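Local coordinates for protein beta-ketoacyl synthase (Burkholderia phymatum, PDB 4EWG) that probably catalyses the condensation that lengthens acyl chains carried on acyl carrier protein, as a 3-oxoacyl-[acyl-carrier-protein] synthase of the thiolase-like superfamily, at residues E354-R358 and N359-P363; Y179-A183 and M184-T188; T280-R283 and A284-A288. All coordinates share one frame; numbering follows the deposited sequence.

Contact 1. Residues E354-R358 and N359-P363; sequences EMMKR and NWYAP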
ATOM      1  N   GLU A 354       3.287   5.414  25.565  1.00 19.65           N
ATOM      2  CA  GLU A 354       3.981   4.990  26.770  1.00 20.83           C
ATOM      3  C   GLU A 354       4.442   6.194  27.597  1.00 21.50           C
ATOM      4  O   GLU A 354       4.298   6.209  28.813  1.00 22.29           O
ATOM      5  CB  GLU A 354       5.199   4.132  26.438  1.00 20.95           C
ATOM      6  CG  GLU A 354       4.886   2.875  25.657  1.00 21.04           C
ATOM      7  CD  GLU A 354       4.392   1.717  26.513  1.00 22.17           C
ATOM      8  OE1 GLU A 354       3.702   1.951  27.525  1.00 23.10           O
ATOM      9  OE2 GLU A 354       4.695   0.556  26.145  1.00 22.60           O
ATOM     10  N   MET A 355       4.967   7.215  26.926  1.00 21.21           N
ATOM     11  CA  MET A 355       5.399   8.404  27.604  1.00 21.88           C
ATOM     12  C   MET A 355       4.206   9.149  28.187  1.00 22.87           C
ATOM     13  O   MET A 355       4.245   9.583  29.344  1.00 24.20           O
ATOM     14  CB  MET A 355       6.171   9.278  26.646  1.00 21.68           C
ATOM     15  CG  MET A 355       7.504   8.668  26.262  1.00 20.92           C
ATOM     16  SD  MET A 355       8.557   9.799  25.342  1.00 19.58           S
ATOM     17  CE  MET A 355       7.567  10.024  23.867  1.00 20.10           C
ATOM     18  N   MET A 356       3.139   9.270  27.412  1.00 22.84           N
ATOM     19  CA  MET A 356       1.914   9.920  27.890  1.00 23.53           C
ATOM     20  C   MET A 356       1.378   9.261  29.131  1.00 23.58           C
ATOM     21  O   MET A 356       1.009   9.948  30.049  1.00 23.64           O
ATOM     22  CB  MET A 356       0.810   9.922  26.816  1.00 23.74           C
ATOM     23  CG  MET A 356      -0.540  10.415  27.323  1.00 24.16           C
ATOM     24  SD  MET A 356      -1.748  10.729  26.038  1.00 24.53           S
ATOM     25  CE  MET A 356      -2.356   9.098  25.631  1.00 23.83           C
ATOM     26  N   LYS A 357       1.343   7.926  29.158  1.00 23.86           N
ATOM     27  CA  LYS A 357       0.827   7.196  30.344  1.00 24.32           C
ATOM     28  C   LYS A 357       1.620   7.494  31.582  1.00 25.00           C
ATOM     29  O   LYS A 357       1.088   7.429  32.688  1.00 25.92           O
ATOM     30  CB  LYS A 357       0.843   5.693  30.144  1.00 24.55           C
ATOM     31  CG  LYS A 357      -0.296   5.151  29.287  1.00 24.53           C
ATOM     32  CD  LYS A 357      -0.001   3.733  28.807  1.00 24.40           C
ATOM     33  CE  LYS A 357      -0.297   2.686  29.866  1.00 24.86           C
ATOM     34  NZ  LYS A 357       0.361   1.373  29.568  1.00 24.86           N
ATOM     35  N   ARG A 358       2.890   7.844  31.420  1.00 25.02           N
ATOM     36  CA  ARG A 358       3.759   8.024  32.570  1.00 25.59           C
ATOM     37  C   ARG A 358       4.119   9.455  32.884  1.00 26.26           C
ATOM     38  O   ARG A 358       4.932   9.705  33.773  1.00 27.33           O
ATOM     39  CB  ARG A 358       5.008   7.196  32.361  1.00 25.22           C
ATOM     40  CG  ARG A 358       4.664   5.736  32.222  1.00 24.88           C
ATOM     41  CD  ARG A 358       5.889   4.895  31.913  1.00 24.77           C
ATOM     42  NE  ARG A 358       5.560   3.469  31.936  1.00 24.55           N
ATOM     43  CZ  ARG A 358       4.859   2.824  30.998  1.00 24.14           C
ATOM     44  NH1 ARG A 358       4.358   3.455  29.920  1.00 23.60           N
ATOM     45  NH2 ARG A 358       4.653   1.533  31.126  1.00 24.18           N
ATOM     46  N   ASN A 359       3.483  10.411  32.213  1.00 26.52           N
ATOM     47  CA  ASN A 359       3.807  11.839  32.409  1.00 27.27           C
ATOM     48  C   ASN A 359       5.283  12.197  32.235  1.00 27.93           C
ATOM     49  O   ASN A 359       5.807  13.130  32.898  1.00 28.72           O
ATOM     50  CB  ASN A 359       3.334  12.307  33.800  1.00 28.44           C
ATOM     51  CG  ASN A 359       1.827  12.282  33.940  1.00 28.32           C
ATOM     52  OD1 ASN A 359       1.095  12.241  32.954  1.00 27.68           O
ATOM     53  ND2 ASN A 359       1.359  12.305  35.173  1.00 29.78           N
ATOM     54  N   TRP A 360       5.951  11.476  31.334  1.00 27.63           N
ATOM     55  CA  TRP A 360       7.408  11.542  31.218  1.00 27.72           C
ATOM     56  C   TRP A 360       7.796  11.564  29.771  1.00 26.87           C
ATOM     57  O   TRP A 360       7.524  10.619  29.021  1.00 26.45           O
ATOM     58  CB  TRP A 360       7.991  10.347  31.926  1.00 28.56           C
ATOM     59  CG  TRP A 360       9.470  10.306  31.977  1.00 29.52           C
ATOM     60  CD1 TRP A 360      10.303  10.780  32.996  1.00 30.62           C
ATOM     61  CD2 TRP A 360      10.360   9.708  30.990  1.00 29.75           C
ATOM     62  NE1 TRP A 360      11.616  10.543  32.698  1.00 31.02           N
ATOM     63  CE2 TRP A 360      11.716   9.895  31.496  1.00 30.85           C
ATOM     64  CE3 TRP A 360      10.175   9.056  29.764  1.00 29.13           C
ATOM     65  CZ2 TRP A 360      12.834   9.455  30.790  1.00 31.21           C
ATOM     66  CZ3 TRP A 360      11.310   8.615  29.060  1.00 29.46           C
ATOM     67  CH2 TRP A 360      12.605   8.809  29.562  1.00 30.01           C
ATOM     68  N   TYR A 361       8.425  12.654  29.348  1.00 27.02           N
ATOM     69  CA  TYR A 361       8.669  12.888  27.928  1.00 26.15           C
ATOM     70  C   TYR A 361      10.158  13.069  27.665  1.00 25.62           C
ATOM     71  O   TYR A 361      10.783  14.044  28.111  1.00 26.54           O
ATOM     72  CB  TYR A 361       7.841  14.090  27.440  1.00 26.47           C
ATOM     73  CG  TYR A 361       6.336  13.827  27.425  1.00 26.61           C
ATOM     74  CD1 TYR A 361       5.597  13.875  28.600  1.00 27.57           C
ATOM     75  CD2 TYR A 361       5.662  13.523  26.241  1.00 25.78           C
ATOM     76  CE1 TYR A 361       4.233  13.628  28.600  1.00 27.98           C
ATOM     77  CE2 TYR A 361       4.290  13.282  26.229  1.00 26.26           C
ATOM     78  CZ  TYR A 361       3.580  13.334  27.413  1.00 27.59           C
ATOM     79  OH  TYR A 361       2.213  13.099  27.431  1.00 28.33           O
ATOM     80  N   ALA A 362      10.719  12.128  26.918  1.00 24.75           N
ATOM     81  CA  ALA A 362      12.150  12.110  26.627  1.00 24.26           C
ATOM     82  C   ALA A 362      12.599  13.369  25.863  1.00 23.89           C
ATOM     83  O   ALA A 362      11.884  13.894  25.012  1.00 23.71           O
ATOM     84  CB  ALA A 362      12.531  10.848  25.850  1.00 23.27           C
ATOM     85  N   PRO A 363      13.787  13.852  26.168  1.00 23.94           N
ATOM     86  CA  PRO A 363      14.289  14.990  25.425  1.00 24.25           C
ATOM     87  C   PRO A 363      14.826  14.530  24.082  1.00 23.08           C
ATOM     88  O   PRO A 363      15.134  13.340  23.912  1.00 22.50           O
ATOM     89  CB  PRO A 363      15.448  15.454  26.299  1.00 24.96           C
ATOM     90  CG  PRO A 363      16.010  14.195  26.841  1.00 24.86           C
ATOM     91  CD  PRO A 363      14.814  13.292  27.060  1.00 24.72           C
TER
HETATM   92  O   HOH W   1       1.187  12.679  29.997  1.00 17.36           O
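Met-355 and Trp-360 meet where helix 344-358 ends in a Schellman motif, the chain turning at Asn-359 with positive phi and running straight into the short strand 360-361. Met-355 O is the hub of the tight part. Trp-360 N meets Met-355 O at 3.2 Å with an almost straight N-H (178°), while Arg-358 N, 3.0 Å from Met-355 O, arrives from the opposite face of the carbonyl plane. The second turn bond, Asn-359 N to Met-356 O, is weak. Beside this hub the Met-355 side chain fills the angle between helix and strand: CB lies against Trp-360 O, CG faces the edge of the indole near CE3, and SD takes a weak N-H from Ala-362. Tyr-361 comes back alongside Met-356, its OH 3.2 Å from Met-356 CA. Tyr-301 and Val-392 pack around these inner side chains.

The outer side is looser and charged. With CG anti to its carbonyl carbon (chi1 -60°) and an extended chain, Arg-358 folds back along the helix; NH1 donates to Glu-354 O at 3.0 Å within the guanidinium plane and makes a salt bridge to Glu-354 OE1. Lys-357, whose NZ bonds to His-258, adds only a long ion pair to that carboxylate. Away from these charges, one water is hydrogen-bonded to Met-356 O (2.7 Å) and, in the phenol plane, to Tyr-361 OH (2.8 Å).

Contact 2. Residues Y179-A183 and M184-T188; sequences YENIA and MGKQT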
ATOM      1  N   TYR A 179      -7.602   2.736  11.964  1.00 14.51           N
ATOM      2  CA  TYR A 179      -8.523   3.501  12.822  1.00 15.30           C
ATOM      3  C   TYR A 179      -9.835   3.842  12.112  1.00 15.66           C
ATOM      4  O   TYR A 179     -10.927   3.704  12.662  1.00 15.88           O
ATOM      5  CB  TYR A 179      -7.802   4.773  13.310  1.00 15.53           C
ATOM      6  CG  TYR A 179      -8.667   5.910  13.733  1.00 16.54           C
ATOM      7  CD1 TYR A 179      -9.501   5.809  14.841  1.00 17.41           C
ATOM      8  CD2 TYR A 179      -8.636   7.109  13.050  1.00 17.24           C
ATOM      9  CE1 TYR A 179     -10.293   6.882  15.248  1.00 18.49           C
ATOM     10  CE2 TYR A 179      -9.427   8.197  13.444  1.00 18.18           C
ATOM     11  CZ  TYR A 179     -10.252   8.072  14.536  1.00 18.80           C
ATOM     12  OH  TYR A 179     -11.017   9.163  14.929  1.00 20.45           O
ATOM     13  N   GLU A 180      -9.731   4.306  10.891  1.00 15.85           N
ATOM     14  CA  GLU A 180     -10.926   4.681  10.172  1.00 16.64           C
ATOM     15  C   GLU A 180     -11.748   3.434   9.798  1.00 17.26           C
ATOM     16  O   GLU A 180     -12.959   3.479   9.768  1.00 17.63           O
ATOM     17  CB  GLU A 180     -10.557   5.495   8.941  1.00 16.77           C
ATOM     18  CG  GLU A 180     -10.056   6.893   9.296  1.00 17.35           C
ATOM     19  CD  GLU A 180      -9.507   7.660   8.118  1.00 17.61           C
ATOM     20  OE1 GLU A 180      -9.132   7.025   7.105  1.00 17.36           O
ATOM     21  OE2 GLU A 180      -9.363   8.912   8.232  1.00 18.81           O
ATOM     22  N   ASN A 181     -11.069   2.326   9.496  1.00 17.27           N
ATOM     23  CA  ASN A 181     -11.778   1.077   9.219  1.00 17.87           C
ATOM     24  C   ASN A 181     -12.626   0.619  10.415  1.00 18.04           C
ATOM     25  O   ASN A 181     -13.783   0.209  10.243  1.00 18.36           O
ATOM     26  CB  ASN A 181     -10.796  -0.023   8.776  1.00 17.70           C
ATOM     27  CG  ASN A 181     -10.491   0.030   7.292  1.00 17.59           C
ATOM     28  OD1 ASN A 181     -11.286  -0.414   6.481  1.00 18.87           O
ATOM     29  ND2 ASN A 181      -9.329   0.545   6.939  1.00 16.94           N
ATOM     30  N   ILE A 182     -12.079   0.728  11.627  1.00 18.08           N
ATOM     31  CA  ILE A 182     -12.847   0.336  12.847  1.00 18.37           C
ATOM     32  C   ILE A 182     -13.939   1.346  13.132  1.00 19.46           C
ATOM     33  O   ILE A 182     -15.081   0.982  13.363  1.00 20.99           O
ATOM     34  CB  ILE A 182     -11.938   0.192  14.081  1.00 17.95           C
ATOM     35  CG1 ILE A 182     -10.862  -0.874  13.805  1.00 17.07           C
ATOM     36  CG2 ILE A 182     -12.757  -0.137  15.337  1.00 17.80           C
ATOM     37  CD1 ILE A 182      -9.891  -1.119  14.945  1.00 16.85           C
ATOM     38  N   ALA A 183     -13.604   2.622  13.075  1.00 19.90           N
ATOM     39  CA  ALA A 183     -14.590   3.687  13.292  1.00 20.89           C
ATOM     40  C   ALA A 183     -15.805   3.525  12.393  1.00 22.01           C
ATOM     41  O   ALA A 183     -16.962   3.764  12.811  1.00 23.34           O
ATOM     42  CB  ALA A 183     -13.961   5.058  13.049  1.00 20.29           C
ATOM     43  N   MET A 184     -15.532   3.142  11.158  1.00 22.08           N
ATOM     44  CA  MET A 184     -16.519   3.020  10.104  1.00 23.62           C
ATOM     45  C   MET A 184     -17.264   1.665  10.174  1.00 22.73           C
ATOM     46  O   MET A 184     -18.192   1.438   9.442  1.00 23.05           O
ATOM     47  CB  MET A 184     -15.776   3.206   8.773  1.00 25.10           C
ATOM     48  CG  MET A 184     -16.583   3.425   7.526  1.00 29.09           C
ATOM     49  SD  MET A 184     -15.532   3.711   6.022  1.00 35.89           S
ATOM     50  CE  MET A 184     -16.351   2.573   4.890  1.00 30.81           C
ATOM     51  N   GLY A 185     -16.863   0.788  11.091  1.00 22.19           N
ATOM     52  CA  GLY A 185     -17.563  -0.476  11.317  1.00 22.01           C
ATOM     53  C   GLY A 185     -17.178  -1.619  10.412  1.00 21.20           C
ATOM     54  O   GLY A 185     -17.842  -2.631  10.403  1.00 21.35           O
ATOM     55  N   LYS A 186     -16.076  -1.500   9.670  1.00 20.59           N
ATOM     56  CA  LYS A 186     -15.695  -2.569   8.714  1.00 19.79           C
ATOM     57  C   LYS A 186     -15.013  -3.741   9.380  1.00 18.85           C
ATOM     58  O   LYS A 186     -15.075  -4.845   8.892  1.00 18.18           O
ATOM     59  CB  LYS A 186     -14.792  -2.004   7.607  1.00 19.75           C
ATOM     60  CG  LYS A 186     -15.514  -1.039   6.678  1.00 20.38           C
ATOM     61  CD  LYS A 186     -16.524  -1.841   5.837  1.00 21.05           C
ATOM     62  CE  LYS A 186     -17.841  -1.123   5.606  1.00 22.00           C
ATOM     63  NZ  LYS A 186     -17.790  -0.096   4.573  1.00 22.71           N
ATOM     64  N   GLN A 187     -14.336  -3.460  10.498  1.00 18.34           N
ATOM     65  CA  GLN A 187     -13.605  -4.441  11.246  1.00 17.63           C
ATOM     66  C   GLN A 187     -13.755  -4.114  12.711  1.00 17.31           C
ATOM     67  O   GLN A 187     -13.861  -2.939  13.084  1.00 17.65           O
ATOM     68  CB  GLN A 187     -12.113  -4.378  10.868  1.00 17.32           C
ATOM     69  CG  GLN A 187     -11.797  -4.836   9.472  1.00 17.16           C
ATOM     70  CD  GLN A 187     -11.999  -6.322   9.271  1.00 17.69           C
ATOM     71  OE1 GLN A 187     -12.251  -6.748   8.157  1.00 18.24           O
ATOM     72  NE2 GLN A 187     -11.902  -7.126  10.353  1.00 18.15           N
ATOM     73  N   THR A 188     -13.753  -5.145  13.536  1.00 16.85           N
ATOM     74  CA  THR A 188     -13.824  -4.975  14.980  1.00 16.95           C
ATOM     75  C   THR A 188     -12.446  -4.708  15.545  1.00 16.30           C
ATOM     76  O   THR A 188     -12.297  -3.978  16.510  1.00 16.46           O
ATOM     77  CB  THR A 188     -14.369  -6.224  15.674  1.00 17.37           C
ATOM     78  OG1 THR A 188     -15.688  -6.501  15.195  1.00 17.89           O
ATOM     79  CG2 THR A 188     -14.429  -6.028  17.174  1.00 18.01           C
TER
HETATM   80  O   HOH W   2     -16.098  -1.482  14.371  1.00 20.42           O
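Asn-181 O and Lys-186 N make the outer bond of a Schellman motif that ends helix 170-183, with Gly-185 as the residue of positive phi (85°). The Lys-186 N to Asn-181 O bond, 2.9 Å long, runs nearly along the carbonyl direction, whereas Gly-185 N meets Ile-182 O from well above the carbonyl plane, also at 2.9 Å. One residue earlier, Met-184 N still makes an ordinary helical bond to Glu-180 O. At Gly-185 a CB would press against the preceding carbonyl oxygen, a conflict that glycine avoids.

Beyond the turn the chain doubles back past Ile-182. Gln-187 O receives a CA-H...O contact from Ile-182 CA at 3.4 Å and also lies near CB, CG1 and CG2 of Ile-182, while CG2 and CD1 reach toward Thr-188 O. Ile-182 is itself packed on Leu-244 and Val-8 of the central sheet.

The next shell fixes the polar ends. Arg-160 serves both limbs of the turn, giving NH1 to Asn-181 OD1 and its backbone N to Gln-187 OE1. Across the dimer interface, Glu-180 forms a salt bridge with Arg-160 of the second subunit. The Thr-188 side chain lies about 3 Å from that of His-249, a calcium-binding residue, though this chain holds no calcium. A water bridges the helix end and the returning chain, donating to Ile-182 O at 2.8 Å and to Gln-187 O at 3.0 Å.

Contact 3. Residues T280-R283 and A284-A288; sequences TMAR and AMQLA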
ATOM      1  N   THR A 280       1.274  22.741   3.983  1.00 19.63           N
ATOM      2  CA  THR A 280       0.515  21.504   3.876  1.00 18.72           C
ATOM      3  C   THR A 280       0.841  20.527   4.995  1.00 17.74           C
ATOM      4  O   THR A 280      -0.019  19.726   5.367  1.00 16.66           O
ATOM      5  CB  THR A 280       0.682  20.843   2.492  1.00 18.64           C
ATOM      6  OG1 THR A 280       2.006  21.098   2.014  1.00 19.22           O
ATOM      7  CG2 THR A 280      -0.322  21.443   1.488  1.00 19.10           C
ATOM      8  N   MET A 281       2.063  20.607   5.542  1.00 17.58           N
ATOM      9  CA  MET A 281       2.410  19.857   6.759  1.00 17.01           C
ATOM     10  C   MET A 281       1.528  20.343   7.926  1.00 17.37           C
ATOM     11  O   MET A 281       0.947  19.540   8.645  1.00 16.89           O
ATOM     12  CB  MET A 281       3.898  20.014   7.107  1.00 16.99           C
ATOM     13  CG  MET A 281       4.844  19.363   6.091  1.00 16.86           C
ATOM     14  SD  MET A 281       6.530  20.023   6.145  1.00 17.14           S
ATOM     15  CE  MET A 281       7.256  19.074   7.488  1.00 16.51           C
ATOM     16  N   ALA A 282       1.403  21.667   8.072  1.00 18.05           N
ATOM     17  CA  ALA A 282       0.504  22.261   9.085  1.00 18.73           C
ATOM     18  C   ALA A 282      -0.919  21.780   8.860  1.00 18.89           C
ATOM     19  O   ALA A 282      -1.606  21.383   9.789  1.00 18.14           O
ATOM     20  CB  ALA A 282       0.572  23.803   9.069  1.00 19.09           C
ATOM     21  N   ARG A 283      -1.354  21.814   7.602  1.00 19.82           N
ATOM     22  CA  ARG A 283      -2.750  21.453   7.248  1.00 20.62           C
ATOM     23  C   ARG A 283      -3.076  20.021   7.668  1.00 19.79           C
ATOM     24  O   ARG A 283      -4.193  19.731   8.125  1.00 20.51           O
ATOM     25  CB  ARG A 283      -2.976  21.679   5.745  1.00 21.65           C
ATOM     26  CG  ARG A 283      -4.383  21.410   5.220  1.00 22.86           C
ATOM     27  CD  ARG A 283      -5.429  22.351   5.799  1.00 24.46           C
ATOM     28  NE  ARG A 283      -6.788  21.882   5.502  1.00 25.38           N
ATOM     29  CZ  ARG A 283      -7.847  21.994   6.318  1.00 26.49           C
ATOM     30  NH1 ARG A 283      -7.742  22.527   7.544  1.00 26.43           N
ATOM     31  NH2 ARG A 283      -9.027  21.524   5.919  1.00 26.89           N
ATOM     32  N   ALA A 284      -2.098  19.124   7.563  1.00 18.84           N
ATOM     33  CA  ALA A 284      -2.273  17.763   8.043  1.00 18.05           C
ATOM     34  C   ALA A 284      -2.590  17.727   9.569  1.00 18.33           C
ATOM     35  O   ALA A 284      -3.489  16.992  10.013  1.00 17.83           O
ATOM     36  CB  ALA A 284      -1.042  16.932   7.718  1.00 17.91           C
ATOM     37  N   MET A 285      -1.861  18.528  10.347  1.00 18.25           N
ATOM     38  CA  MET A 285      -2.119  18.666  11.774  1.00 18.55           C
ATOM     39  C   MET A 285      -3.547  19.188  12.044  1.00 19.34           C
ATOM     40  O   MET A 285      -4.267  18.634  12.899  1.00 20.05           O
ATOM     41  CB  MET A 285      -1.080  19.602  12.412  1.00 19.08           C
ATOM     42  CG  MET A 285       0.369  19.185  12.186  1.00 18.50           C
ATOM     43  SD  MET A 285       1.538  20.301  12.981  1.00 19.29           S
ATOM     44  CE  MET A 285       3.069  19.894  12.143  1.00 18.81           C
ATOM     45  N   GLN A 286      -3.952  20.230  11.306  1.00 19.77           N
ATOM     46  CA  GLN A 286      -5.320  20.812  11.359  1.00 20.76           C
ATOM     47  C   GLN A 286      -6.378  19.779  11.048  1.00 19.75           C
ATOM     48  O   GLN A 286      -7.401  19.709  11.706  1.00 20.05           O
ATOM     49  CB  GLN A 286      -5.510  21.908  10.261  1.00 22.24           C
ATOM     50  CG  GLN A 286      -5.126  23.350  10.527  1.00 24.09           C
ATOM     51  CD  GLN A 286      -5.031  24.174   9.194  1.00 25.73           C
ATOM     52  OE1 GLN A 286      -6.056  24.367   8.473  1.00 26.18           O
ATOM     53  NE2 GLN A 286      -3.787  24.632   8.842  1.00 26.24           N
ATOM     54  N   LEU A 287      -6.168  19.032   9.980  1.00 18.90           N
ATOM     55  CA  LEU A 287      -7.083  17.937   9.622  1.00 18.45           C
ATOM     56  C   LEU A 287      -7.283  16.976  10.795  1.00 18.17           C
ATOM     57  O   LEU A 287      -8.422  16.538  11.066  1.00 18.87           O
ATOM     58  CB  LEU A 287      -6.589  17.190   8.365  1.00 17.51           C
ATOM     59  CG  LEU A 287      -6.866  17.900   7.025  1.00 18.00           C
ATOM     60  CD1 LEU A 287      -6.144  17.227   5.869  1.00 17.51           C
ATOM     61  CD2 LEU A 287      -8.360  17.942   6.727  1.00 18.24           C
ATOM     62  N   ALA A 288      -6.205  16.671  11.525  1.00 17.86           N
ATOM     63  CA  ALA A 288      -6.321  15.756  12.672  1.00 18.01           C
ATOM     64  C   ALA A 288      -7.137  16.427  13.785  1.00 18.74           C
ATOM     65  O   ALA A 288      -8.032  15.809  14.381  1.00 18.96           O
ATOM     66  CB  ALA A 288      -4.948  15.373  13.196  1.00 17.61           C
TER
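Arg-283 NH1 is gripped by two acceptors one and two turns further along helix 278-291: it donates to Gln-286 OE1 at 2.7 Å and forms a salt bridge with Glu-290. The bond to the glutamine is bent, 140° at the hydrogen, and NH1 stands above the plane of the amide carbonyl instead of on a lone pair. The guanidinium and amide planes are turned 53° apart, and the two side chains cross at about a right angle.

The arginine gets there by bending early. CG leaves anti to the backbone N, and the turn at chi2 (64°) swings the rest of the chain toward the C-terminal end of the helix. Arg-283 CD consequently comes 3.4 Å from Gln-286 OE1. Leu-287 supports the group from one face, its CD2 3.7 Å from Arg-283 NH2, so a methyl branch bears on the flat cation while the glutamine oxygen sits at its edge.

Under this side-chain bridge runs a regular alpha-helical backbone. Leu-287 N reaches Arg-283 O at 2.8 Å, and Gln-286 N reaches Ala-282 O at 3.0 Å; the bond from Met-285 N to Met-281 O is weak. Met-285 CB lies 3.2 Å from Ala-282 O, and its CG is near Met-281 O.

Thr-280 bonds through OG1 to Asp-269, while Ala-284 touches Asn-403 and Ala-288 touches Ser-405 and Ile-407 of strand 402-409. Met-281 and Met-285 extend between helix 310-324 and strand 391-398, and Arg-283 and Leu-287 rest on Asn-267 of strand 259-268.

How the contacts relate
From the N terminus the order is contact 2, contact 3, contact 1, strictly in series: none nests in or crosses another, and each joins neighbouring pieces of chain. Contact 2 closes the turn leading from helix 170-183 into sheet strand 189-196, at the dimer interface. Contact 3 closes no loop; it lies within helix 278-291, between strands 259-268 and 299-303. Contact 1 turns helix 344-358 into strand 360-361, which pairs with 385-386. Their centres are 22 to 28 Å apart and none touches another; contacts 2 and 3 come nearest, about 7 Å between closest atoms. What they share is the large mixed sheet, whose strands contact side chains from all three.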